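Local coordinates for protein carboxypeptidase D (PDB 3MN8) that removes C-terminal arginine and lysine residues from peptides and proteins as a zinc-dependent metallocarboxypeptidase that processes growth factors, peptide hormones and neuropeptides, at residues L78-N83 / I137-T142; V385-F390 / L412-A417; Y225-S230 / M289-Y294. All blocks are in the same frame, centred on the assembly; numbering follows the deposited sequence.

Followed from the N terminus, the three contacts come in series, and none nests in or crosses another. Contact 1 closes a partly helical excursion of 53 residues by pairing strand 74-80 with strand 136-140 in the central sheet of the peptidase domain. Contact 3 opens later in the same domain, on the loop after strand 222-225, and closes 58 residues on at helix 289-296 beside the inhibitor pocket; it lies on the other side of the chain's centre from contact 1, their centres about 23 Å apart. Contact 2 is last, in the C-terminal transthyretin-like domain, where a 21-residue connection returns to join two facing sheets.

Contact 1 of 3, residues L78-N83 / I137-T142; sequences LQISRN and IYLVPT. With NAG (2-acetamido-2-deoxy-beta-D-glucopyranose), chain E.
Gln79 lies alongside Tyr138 on one face of the sheet where strand 74-80 runs antiparallel to strand 136-140. The glutamine points CG away from its own backbone N (chi1 163°) and runs on extended over the tyrosine ring. Gln79 CB lies over the rim of the ring, 3.5 Å from Tyr138 CE2. Gln79 CG then sits over the face of the Tyr138 ring in a CH-pi contact, 4.2 Å from the ring centroid and shifted off centre. Further out, CD is 3.6 Å from Tyr138 OH, and the amide plane is turned only 18° from the ring. At the tip the two side chains part company: NE2 is badly angled for a bond to the phenol and instead makes a weak hydrogen bond to Asp136, OE1 is bonded to His64, and Tyr138 OH is bonded to Lys208.

Beneath this pair the backbones are joined by four hydrogen bonds. Leu78 and Leu139 exchange two, with Leu139 N to Leu78 O at 2.9 Å, and Ile80 and Ile137 exchange two more, the shortest being Ile80 N to Ile137 O at 2.7 Å. Leu78, Ile80, Ile137 and Leu139 occupy the other face, where Ile80 CD1 touches Leu139 CD1 and both leucines pack on helix 106-121. Beyond the strand the poorly ordered Arg82 reaches the glycan, its NH2 donating to NAG O5 at 3.2 Å.

The pairing belongs to the central mixed sheet of the M14 peptidase fold. Its two faces differ in chemistry: one is hydrocarbon against a helix, while the other lays a flat amide along a ring and leaves the polar tips to partners outside the two strands, His64, Asp136 and Lys208, which probably limits how far either group can turn.

Contact 2 of 3, residues V385-F390 / L412-A417; sequences VHASAF and LDFKLA
The C-terminal domain is a transthyretin-like beta-sandwich, and here its two sheets meet face to face: strand 381-388 of the four-stranded sheet lies against strand 410-415 at the edge of the three-stranded one. No hydrogen bond joins the segments, whose touching parts differ by 33° in end-to-end direction, and the interface is apolar. Phe414 is central. With CG turned away from the carbonyl carbon (chi1 -62°), its ring rises to the opposite strand and receives the Ala387 methyl over one face, CB being 4.0 Å from the ring centroid. At the far end of the ring, CZ touches Val385 CG1 at 3.9 Å, the two side chains crossing at about a right angle, while Val385 O lies at the ring edge. Replacing Phe414 with a serine would probably leave a gap between the sheets, with the Ala387 methyl and Val385 CG1 both deprived of their aromatic partner. Ala387 packs also on Val343 and Val356, one from each sheet. Flanking the ring, Leu412 CD2 lies 4.0 Å from Val385 CB, and at the other end Leu416 divides its branches, with CD2 3.9 Å from Ala387 O and CD1 4.1 Å from Ala389 CB.

Contact 3 of 3, residues Y225-S230 / M289-Y294; sequences YPYDNS and MQDFNY. With GEM ((2-guanidinoethylmercapto)succinic acid), chain G.
Asp291, on helix 289-296, sets its carboxylate at the edge of the Tyr227 ring, the carboxylate plane turned 83° from the ring. The aspartate CG is directed away from its own carbonyl carbon (chi1 -73°), which carries both oxygens out to the loop 225-230. Asp291 OD2 accepts the N-H of Asp228, N to OD2 2.6 Å, on its syn side in an almost straight bond, and also lies 3.3 Å from Tyr227 CB. Just ahead of the gripped Asp228 N, the peptide bond between Pro226 and Tyr227 is cis. Asp291 OD1 accepts from Gln290 NE2 at 2.8 Å, nearly in the amide plane. Gln290 crosses Pro226 obliquely, its CD lying 3.4 Å from Pro226 CD, and its OE1 is bonded to Thr303 on strand 300-305, so both ends of the amide are fixed. Further along the helix, Tyr294 meets Tyr227 with the rings inclined at 61°; Tyr227 OH approaches the Tyr294 edge, 3.5 Å from CE2, while Tyr294 OH is held by Asp244.

Asp228 then faces the ligand, its OD1 2.9 Å from N4 in the guanidinium group of GEM, whose other partners include Tyr283 O and Gly279 O. An acidic side chain at the guanidinium is consistent with preference for C-terminal arginine and lysine. Asp291 OD1 lies only 4.3 Å from Asp228 OD2, and the donors from Gln290 and the Asp228 backbone, together with the guanidinium at Asp228, probably ease the proximity of two negative charges. Asp291 thus probably serves as a second-shell residue, holding the backbone N of the residue that meets the ligand.

Contact 1 of 3, residues L78-N83 / I137-T142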
loop_
_atom_site.group_PDB
_atom_site.type_symbol
_atom_site.label_atom_id
_atom_site.label_comp_id
_atom_site.label_asym_id
_atom_site.label_seq_id
_atom_site.Cartn_x
_atom_site.Cartn_y
_atom_site.Cartn_z
ATOM N N LEU A 78 -0.635 -12.947 0.011
ATOM C CA LEU A 78 -1.841 -13.529 -0.549
ATOM C C LEU A 78 -2.455 -12.557 -1.518
ATOM O O LEU A 78 -2.834 -11.454 -1.130
ATOM C CB LEU A 78 -2.863 -13.857 0.541
ATOM C CG LEU A 78 -4.089 -14.664 0.078
ATOM C CD1 LEU A 78 -3.710 -16.119 -0.208
ATOM C CD2 LEU A 78 -5.240 -14.615 1.092
ATOM N N GLN A 79 -2.552 -12.974 -2.774
ATOM C CA GLN A 79 -3.305 -12.245 -3.791
ATOM C C GLN A 79 -4.771 -12.657 -3.846
ATOM O O GLN A 79 -5.094 -13.840 -3.810
ATOM C CB GLN A 79 -2.698 -12.479 -5.166
ATOM C CG GLN A 79 -3.605 -12.110 -6.293
ATOM C CD GLN A 79 -3.045 -12.558 -7.612
ATOM O OE1 GLN A 79 -2.250 -13.493 -7.670
ATOM N NE2 GLN A 79 -3.458 -11.898 -8.686
ATOM N N ILE A 80 -5.645 -11.660 -3.955
ATOM C CA ILE A 80 -7.076 -11.861 -4.145
ATOM C C ILE A 80 -7.504 -11.108 -5.394
ATOM O O ILE A 80 -7.232 -9.913 -5.525
ATOM C CB ILE A 80 -7.862 -11.295 -2.965
ATOM C CG1 ILE A 80 -7.450 -12.015 -1.676
ATOM C CG2 ILE A 80 -9.356 -11.399 -3.232
ATOM C CD1 ILE A 80 -7.892 -11.341 -0.403
ATOM N N SER A 81 -8.172 -11.796 -6.312
ATOM C CA SER A 81 -8.563 -11.178 -7.573
ATOM C C SER A 81 -9.806 -11.829 -8.140
ATOM O O SER A 81 -10.206 -12.904 -7.691
ATOM C CB SER A 81 -7.433 -11.320 -8.576
ATOM O OG SER A 81 -7.096 -12.683 -8.719
ATOM N N ARG A 82 -10.418 -11.183 -9.131
ATOM C CA ARG A 82 -11.547 -11.786 -9.840
ATOM C C ARG A 82 -11.078 -13.133 -10.361
ATOM O O ARG A 82 -11.743 -14.156 -10.168
ATOM C CB ARG A 82 -12.021 -10.879 -10.988
ATOM C CG ARG A 82 -13.131 -11.451 -11.882
ATOM C CD ARG A 82 -14.339 -10.525 -11.954
ATOM N NE ARG A 82 -14.606 -10.040 -13.302
ATOM C CZ ARG A 82 -15.746 -9.474 -13.707
ATOM N NH1 ARG A 82 -15.861 -9.069 -14.965
ATOM N NH2 ARG A 82 -16.773 -9.313 -12.877
ATOM N N ASN A 83 -9.907 -13.127 -10.992
ATOM C CA ASN A 83 -9.322 -14.345 -11.536
ATOM C C ASN A 83 -7.832 -14.399 -11.298
ATOM O O ASN A 83 -7.069 -13.703 -11.960
ATOM C CB ASN A 83 -9.593 -14.439 -13.033
ATOM C CG ASN A 83 -8.683 -15.444 -13.731
ATOM O OD1 ASN A 83 -8.287 -16.456 -13.147
ATOM N ND2 ASN A 83 -8.351 -15.167 -14.993
ATOM N N ILE A 137 -5.698 -7.425 -5.513
ATOM C CA ILE A 137 -5.285 -7.105 -4.172
ATOM C C ILE A 137 -4.273 -8.087 -3.578
ATOM O O ILE A 137 -4.467 -9.304 -3.622
ATOM C CB ILE A 137 -6.500 -6.994 -3.268
ATOM C CG1 ILE A 137 -7.435 -5.868 -3.763
ATOM C CG2 ILE A 137 -6.057 -6.788 -1.827
ATOM C CD1 ILE A 137 -8.867 -5.932 -3.183
ATOM N N TYR A 138 -3.191 -7.540 -3.023
ATOM C CA TYR A 138 -2.158 -8.325 -2.345
ATOM C C TYR A 138 -1.994 -7.942 -0.865
ATOM O O TYR A 138 -1.807 -6.760 -0.523
ATOM C CB TYR A 138 -0.815 -8.152 -3.043
ATOM C CG TYR A 138 -0.786 -8.634 -4.466
ATOM C CD1 TYR A 138 -1.324 -7.873 -5.484
ATOM C CD2 TYR A 138 -0.200 -9.847 -4.789
ATOM C CE1 TYR A 138 -1.282 -8.307 -6.785
ATOM C CE2 TYR A 138 -0.151 -10.288 -6.082
ATOM C CZ TYR A 138 -0.693 -9.516 -7.080
ATOM O OH TYR A 138 -0.667 -9.945 -8.391
ATOM N N LEU A 139 -2.043 -8.956 -0.001
ATOM C CA LEU A 139 -1.953 -8.761 1.443
ATOM C C LEU A 139 -0.702 -9.419 2.041
ATOM O O LEU A 139 -0.483 -10.635 1.910
ATOM C CB LEU A 139 -3.213 -9.284 2.136
ATOM C CG LEU A 139 -4.561 -8.821 1.575
ATOM C CD1 LEU A 139 -5.712 -9.413 2.396
ATOM C CD2 LEU A 139 -4.628 -7.294 1.540
ATOM N N VAL A 140 0.114 -8.594 2.693
ATOM C CA VAL A 140 1.325 -9.045 3.364
ATOM C C VAL A 140 1.229 -8.718 4.863
ATOM O O VAL A 140 1.698 -7.662 5.317
ATOM C CB VAL A 140 2.578 -8.366 2.762
ATOM C CG1 VAL A 140 3.861 -9.011 3.297
ATOM C CG2 VAL A 140 2.539 -8.420 1.235
ATOM N N PRO A 141 0.605 -9.619 5.637
ATOM C CA PRO A 141 0.433 -9.462 7.089
ATOM C C PRO A 141 1.735 -9.140 7.836
ATOM O O PRO A 141 1.726 -8.328 8.761
ATOM C CB PRO A 141 -0.108 -10.832 7.523
ATOM C CG PRO A 141 -0.811 -11.336 6.334
ATOM C CD PRO A 141 -0.028 -10.854 5.143
ATOM N N THR A 142 2.835 -9.784 7.459
ATOM C CA THR A 142 4.133 -9.461 8.043
ATOM C C THR A 142 5.240 -9.390 7.006
ATOM O O THR A 142 5.224 -10.092 5.983
ATOM C CB THR A 142 4.574 -10.444 9.149
ATOM O OG1 THR A 142 5.849 -10.029 9.654
ATOM C CG2 THR A 142 4.723 -11.843 8.601
HETATM C C1 NAG E . -17.994 -10.132 -9.754
HETATM C C2 NAG E . -19.319 -9.526 -10.214
HETATM C C3 NAG E . -20.425 -10.563 -10.377
HETATM C C4 NAG E . -19.898 -11.812 -11.080
HETATM C C5 NAG E . -18.593 -12.268 -10.445
HETATM C C6 NAG E . -18.019 -13.457 -11.192
HETATM C C7 NAG E . -20.155 -8.537 -8.066
HETATM C C8 NAG E . -19.745 -9.722 -7.230
HETATM N N2 NAG E . -19.736 -8.440 -9.334
HETATM O O3 NAG E . -21.483 -9.984 -11.118
HETATM O O4 NAG E . -20.845 -12.859 -11.011
HETATM O O5 NAG E . -17.644 -11.238 -10.539
HETATM O O6 NAG E . -17.480 -12.972 -12.403
HETATM O O7 NAG E . -20.862 -7.663 -7.565
#

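Contact 2 of 3, residues V385-F390 / L412-A417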
loop_
_atom_site.group_PDB
_atom_site.type_symbol
_atom_site.label_atom_id
_atom_site.label_comp_id
_atom_site.label_asym_id
_atom_site.label_seq_id
_atom_site.Cartn_x
_atom_site.Cartn_y
_atom_site.Cartn_z
ATOM N N VAL A 385 -3.868 15.857 -20.030
ATOM C CA VAL A 385 -2.993 14.699 -19.956
ATOM C C VAL A 385 -2.350 14.468 -21.311
ATOM O O VAL A 385 -3.000 14.652 -22.343
ATOM C CB VAL A 385 -3.788 13.444 -19.561
ATOM C CG1 VAL A 385 -2.854 12.344 -19.132
ATOM C CG2 VAL A 385 -4.770 13.778 -18.453
ATOM N N HIS A 386 -1.076 14.086 -21.312
ATOM C CA HIS A 386 -0.405 13.676 -22.546
ATOM C C HIS A 386 0.608 12.573 -22.314
ATOM O O HIS A 386 1.043 12.345 -21.180
ATOM C CB HIS A 386 0.239 14.869 -23.277
ATOM C CG HIS A 386 1.553 15.327 -22.706
ATOM N ND1 HIS A 386 2.117 14.793 -21.571
ATOM C CD2 HIS A 386 2.403 16.298 -23.128
ATOM C CE1 HIS A 386 3.264 15.405 -21.321
ATOM N NE2 HIS A 386 3.459 16.318 -22.251
ATOM N N ALA A 387 0.990 11.900 -23.395
ATOM C CA ALA A 387 1.862 10.743 -23.293
ATOM C C ALA A 387 3.057 10.885 -24.210
ATOM O O ALA A 387 2.975 11.484 -25.286
ATOM C CB ALA A 387 1.089 9.461 -23.615
ATOM N N SER A 388 4.179 10.330 -23.779
ATOM C CA SER A 388 5.360 10.337 -24.614
ATOM C C SER A 388 6.158 9.053 -24.420
ATOM O O SER A 388 5.952 8.307 -23.452
ATOM C CB SER A 388 6.216 11.557 -24.295
ATOM O OG SER A 388 6.540 11.591 -22.916
ATOM N N ALA A 389 7.058 8.797 -25.362
ATOM C CA ALA A 389 7.903 7.614 -25.340
ATOM C C ALA A 389 9.031 7.781 -26.357
ATOM O O ALA A 389 8.842 8.368 -27.425
ATOM C CB ALA A 389 7.081 6.353 -25.645
ATOM N N PHE A 390 10.205 7.268 -26.012
ATOM C CA PHE A 390 11.352 7.284 -26.909
ATOM C C PHE A 390 10.998 6.604 -28.233
ATOM O O PHE A 390 10.399 5.528 -28.248
ATOM C CB PHE A 390 12.536 6.582 -26.233
ATOM C CG PHE A 390 13.753 6.445 -27.105
ATOM C CD1 PHE A 390 14.114 5.211 -27.627
ATOM C CD2 PHE A 390 14.544 7.541 -27.393
ATOM C CE1 PHE A 390 15.240 5.076 -28.432
ATOM C CE2 PHE A 390 15.670 7.411 -28.196
ATOM C CZ PHE A 390 16.017 6.176 -28.716
ATOM N N LEU A 412 -8.981 6.689 -20.837
ATOM C CA LEU A 412 -8.366 7.714 -21.660
ATOM C C LEU A 412 -7.114 7.112 -22.267
ATOM O O LEU A 412 -6.153 6.826 -21.561
ATOM C CB LEU A 412 -8.010 8.940 -20.811
ATOM C CG LEU A 412 -7.457 10.173 -21.537
ATOM C CD1 LEU A 412 -8.543 10.843 -22.352
ATOM C CD2 LEU A 412 -6.858 11.166 -20.558
ATOM N N ASP A 413 -7.138 6.899 -23.578
ATOM C CA ASP A 413 -6.058 6.189 -24.260
ATOM C C ASP A 413 -5.230 7.118 -25.119
ATOM O O ASP A 413 -5.589 8.268 -25.340
ATOM C CB ASP A 413 -6.613 5.074 -25.156
ATOM C CG ASP A 413 -7.312 3.979 -24.376
ATOM O OD1 ASP A 413 -7.248 3.972 -23.127
ATOM O OD2 ASP A 413 -7.921 3.114 -25.031
ATOM N N PHE A 414 -4.129 6.583 -25.621
ATOM C CA PHE A 414 -3.244 7.326 -26.488
ATOM C C PHE A 414 -2.699 6.443 -27.601
ATOM O O PHE A 414 -2.255 5.316 -27.352
ATOM C CB PHE A 414 -2.089 7.909 -25.679
ATOM C CG PHE A 414 -2.530 8.882 -24.630
ATOM C CD1 PHE A 414 -2.842 8.441 -23.352
ATOM C CD2 PHE A 414 -2.647 10.239 -24.920
ATOM C CE1 PHE A 414 -3.251 9.334 -22.374
ATOM C CE2 PHE A 414 -3.060 11.143 -23.952
ATOM C CZ PHE A 414 -3.360 10.691 -22.673
ATOM N N LYS A 415 -2.761 6.954 -28.828
ATOM C CA LYS A 415 -1.980 6.407 -29.928
ATOM C C LYS A 415 -0.821 7.353 -30.250
ATOM O O LYS A 415 -1.004 8.566 -30.387
ATOM C CB LYS A 415 -2.842 6.149 -31.164
ATOM C CG LYS A 415 -3.852 5.043 -30.967
ATOM C CD LYS A 415 -4.343 4.492 -32.297
ATOM C CE LYS A 415 -5.058 3.152 -32.117
ATOM N NZ LYS A 415 -5.350 2.498 -33.431
ATOM N N LEU A 416 0.375 6.781 -30.343
ATOM C CA LEU A 416 1.583 7.537 -30.637
ATOM C C LEU A 416 2.179 7.049 -31.934
ATOM O O LEU A 416 2.237 5.839 -32.175
ATOM C CB LEU A 416 2.623 7.343 -29.533
ATOM C CG LEU A 416 2.197 7.597 -28.092
ATOM C CD1 LEU A 416 3.382 7.439 -27.133
ATOM C CD2 LEU A 416 1.595 8.977 -27.988
ATOM N N ALA A 417 2.628 7.989 -32.764
ATOM C CA ALA A 417 3.268 7.644 -34.026
ATOM C C ALA A 417 4.768 7.571 -33.807
ATOM O O ALA A 417 5.303 8.288 -32.972
ATOM C CB ALA A 417 2.928 8.659 -35.091
#

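Contact 3 of 3, residues Y225-S230 / M289-Y294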
loop_
_atom_site.group_PDB
_atom_site.type_symbol
_atom_site.label_atom_id
_atom_site.label_comp_id
_atom_site.label_asym_id
_atom_site.label_seq_id
_atom_site.Cartn_x
_atom_site.Cartn_y
_atom_site.Cartn_z
ATOM N N TYR A 225 2.086 10.363 5.078
ATOM C CA TYR A 225 2.338 10.271 3.642
ATOM C C TYR A 225 3.657 10.938 3.324
ATOM O O TYR A 225 4.176 11.697 4.147
ATOM C CB TYR A 225 1.213 10.973 2.872
ATOM C CG TYR A 225 0.921 12.379 3.360
ATOM C CD1 TYR A 225 0.095 12.600 4.455
ATOM C CD2 TYR A 225 1.464 13.476 2.727
ATOM C CE1 TYR A 225 -0.181 13.882 4.903
ATOM C CE2 TYR A 225 1.196 14.763 3.165
ATOM C CZ TYR A 225 0.371 14.960 4.253
ATOM O OH TYR A 225 0.101 16.239 4.696
ATOM N N PRO A 226 4.199 10.667 2.128
ATOM C CA PRO A 226 5.468 11.221 1.623
ATOM C C PRO A 226 5.524 12.764 1.579
ATOM O O PRO A 226 4.484 13.442 1.532
ATOM C CB PRO A 226 5.556 10.652 0.197
ATOM C CG PRO A 226 4.718 9.414 0.227
ATOM C CD PRO A 226 3.602 9.693 1.199
ATOM N N TYR A 227 6.731 13.322 1.609
ATOM C CA TYR A 227 7.956 12.568 1.796
ATOM C C TYR A 227 8.273 12.469 3.287
ATOM O O TYR A 227 7.753 13.251 4.100
ATOM C CB TYR A 227 9.122 13.273 1.101
ATOM C CG TYR A 227 9.099 13.270 -0.407
ATOM C CD1 TYR A 227 9.240 12.084 -1.126
ATOM C CD2 TYR A 227 8.989 14.464 -1.113
ATOM C CE1 TYR A 227 9.249 12.084 -2.503
ATOM C CE2 TYR A 227 8.989 14.472 -2.489
ATOM C CZ TYR A 227 9.118 13.277 -3.177
ATOM O OH TYR A 227 9.116 13.279 -4.547
ATOM N N ASP A 228 9.145 11.519 3.629
ATOM C CA ASP A 228 9.571 11.279 5.010
ATOM C C ASP A 228 10.865 12.029 5.307
ATOM O O ASP A 228 11.298 12.114 6.455
ATOM C CB ASP A 228 9.782 9.777 5.259
ATOM C CG ASP A 228 8.471 9.028 5.548
ATOM O OD1 ASP A 228 7.447 9.693 5.817
ATOM O OD2 ASP A 228 8.467 7.769 5.519
ATOM N N ASN A 229 11.488 12.562 4.262
ATOM C CA ASN A 229 12.742 13.295 4.430
ATOM C C ASN A 229 12.941 14.395 3.380
ATOM O O ASN A 229 12.116 14.555 2.472
ATOM C CB ASN A 229 13.940 12.332 4.457
ATOM C CG ASN A 229 14.286 11.775 3.085
ATOM O OD1 ASN A 229 13.605 12.039 2.080
ATOM N ND2 ASN A 229 15.361 10.993 3.035
ATOM N N SER A 230 14.032 15.149 3.509
ATOM C CA SER A 230 14.322 16.222 2.561
ATOM C C SER A 230 15.815 16.453 2.412
ATOM O O SER A 230 16.607 15.914 3.183
ATOM C CB SER A 230 13.632 17.513 3.002
ATOM O OG SER A 230 14.175 17.985 4.213
ATOM N N MET A 289 10.354 2.491 3.189
ATOM C CA MET A 289 9.668 1.836 2.082
ATOM C C MET A 289 8.676 2.781 1.394
ATOM O O MET A 289 8.523 2.749 0.176
ATOM C CB MET A 289 8.950 0.587 2.596
ATOM C CG MET A 289 8.244 -0.233 1.539
ATOM S SD MET A 289 7.771 -1.840 2.220
ATOM C CE MET A 289 6.630 -1.381 3.535
ATOM N N GLN A 290 8.012 3.620 2.186
ATOM C CA GLN A 290 6.991 4.534 1.674
ATOM C C GLN A 290 7.544 5.342 0.524
ATOM O O GLN A 290 7.090 5.243 -0.607
ATOM C CB GLN A 290 6.520 5.494 2.771
ATOM C CG GLN A 290 5.428 6.450 2.328
ATOM C CD GLN A 290 5.207 7.598 3.312
ATOM O OE1 GLN A 290 4.359 7.512 4.203
ATOM N NE2 GLN A 290 5.971 8.682 3.148
ATOM N N ASP A 291 8.540 6.161 0.818
ATOM C CA ASP A 291 9.070 7.045 -0.205
ATOM C C ASP A 291 9.710 6.244 -1.329
ATOM O O ASP A 291 9.832 6.738 -2.454
ATOM C CB ASP A 291 10.047 8.073 0.393
ATOM C CG ASP A 291 9.336 9.155 1.213
ATOM O OD1 ASP A 291 8.103 9.050 1.413
ATOM O OD2 ASP A 291 10.008 10.113 1.654
ATOM N N PHE A 292 10.110 5.008 -1.028
ATOM C CA PHE A 292 10.739 4.184 -2.049
ATOM C C PHE A 292 9.728 3.800 -3.133
ATOM O O PHE A 292 10.025 3.870 -4.330
ATOM C CB PHE A 292 11.404 2.946 -1.464
ATOM C CG PHE A 292 11.815 1.954 -2.500
ATOM C CD1 PHE A 292 13.074 2.021 -3.065
ATOM C CD2 PHE A 292 10.934 0.965 -2.932
ATOM C CE1 PHE A 292 13.466 1.115 -4.048
ATOM C CE2 PHE A 292 11.318 0.054 -3.901
ATOM C CZ PHE A 292 12.584 0.130 -4.464
ATOM N N ASN A 293 8.529 3.424 -2.711
ATOM C CA ASN A 293 7.437 3.205 -3.651
ATOM C C ASN A 293 7.244 4.365 -4.638
ATOM O O ASN A 293 7.200 4.170 -5.858
ATOM C CB ASN A 293 6.135 2.933 -2.893
ATOM C CG ASN A 293 6.008 1.476 -2.446
ATOM O OD1 ASN A 293 5.362 0.657 -3.114
ATOM N ND2 ASN A 293 6.623 1.151 -1.308
ATOM N N TYR A 294 7.148 5.574 -4.102
ATOM C CA TYR A 294 6.793 6.730 -4.914
ATOM C C TYR A 294 7.903 7.095 -5.887
ATOM O O TYR A 294 7.655 7.355 -7.066
ATOM C CB TYR A 294 6.449 7.924 -4.013
ATOM C CG TYR A 294 5.953 9.148 -4.755
ATOM C CD1 TYR A 294 4.769 9.107 -5.504
ATOM C CD2 TYR A 294 6.659 10.354 -4.697
ATOM C CE1 TYR A 294 4.310 10.235 -6.180
ATOM C CE2 TYR A 294 6.211 11.486 -5.365
ATOM C CZ TYR A 294 5.036 11.424 -6.108
ATOM O OH TYR A 294 4.589 12.554 -6.771
HETATM C C8 GEM G . 8.193 5.689 11.750
HETATM S S7 GEM G . 7.479 5.476 10.143
HETATM C C6 GEM G . 6.157 6.651 10.218
HETATM C C5 GEM G . 6.607 8.059 10.600
HETATM N N3 GEM G . 7.377 8.590 9.486
HETATM C C1 GEM G . 8.092 9.710 9.470
HETATM N N4 GEM G . 8.747 10.071 8.374
HETATM N N2 GEM G . 8.158 10.474 10.556
HETATM C C9 GEM G . 9.495 4.933 11.763
HETATM O O14 GEM G . 9.786 4.242 10.761
HETATM O O15 GEM G . 10.241 5.025 12.760
HETATM C C10 GEM G . 7.262 5.253 12.893
HETATM C C11 GEM G . 6.965 3.763 13.010
HETATM O O12 GEM G . 5.763 3.421 13.128
HETATM O O13 GEM G . 7.910 2.933 13.023
#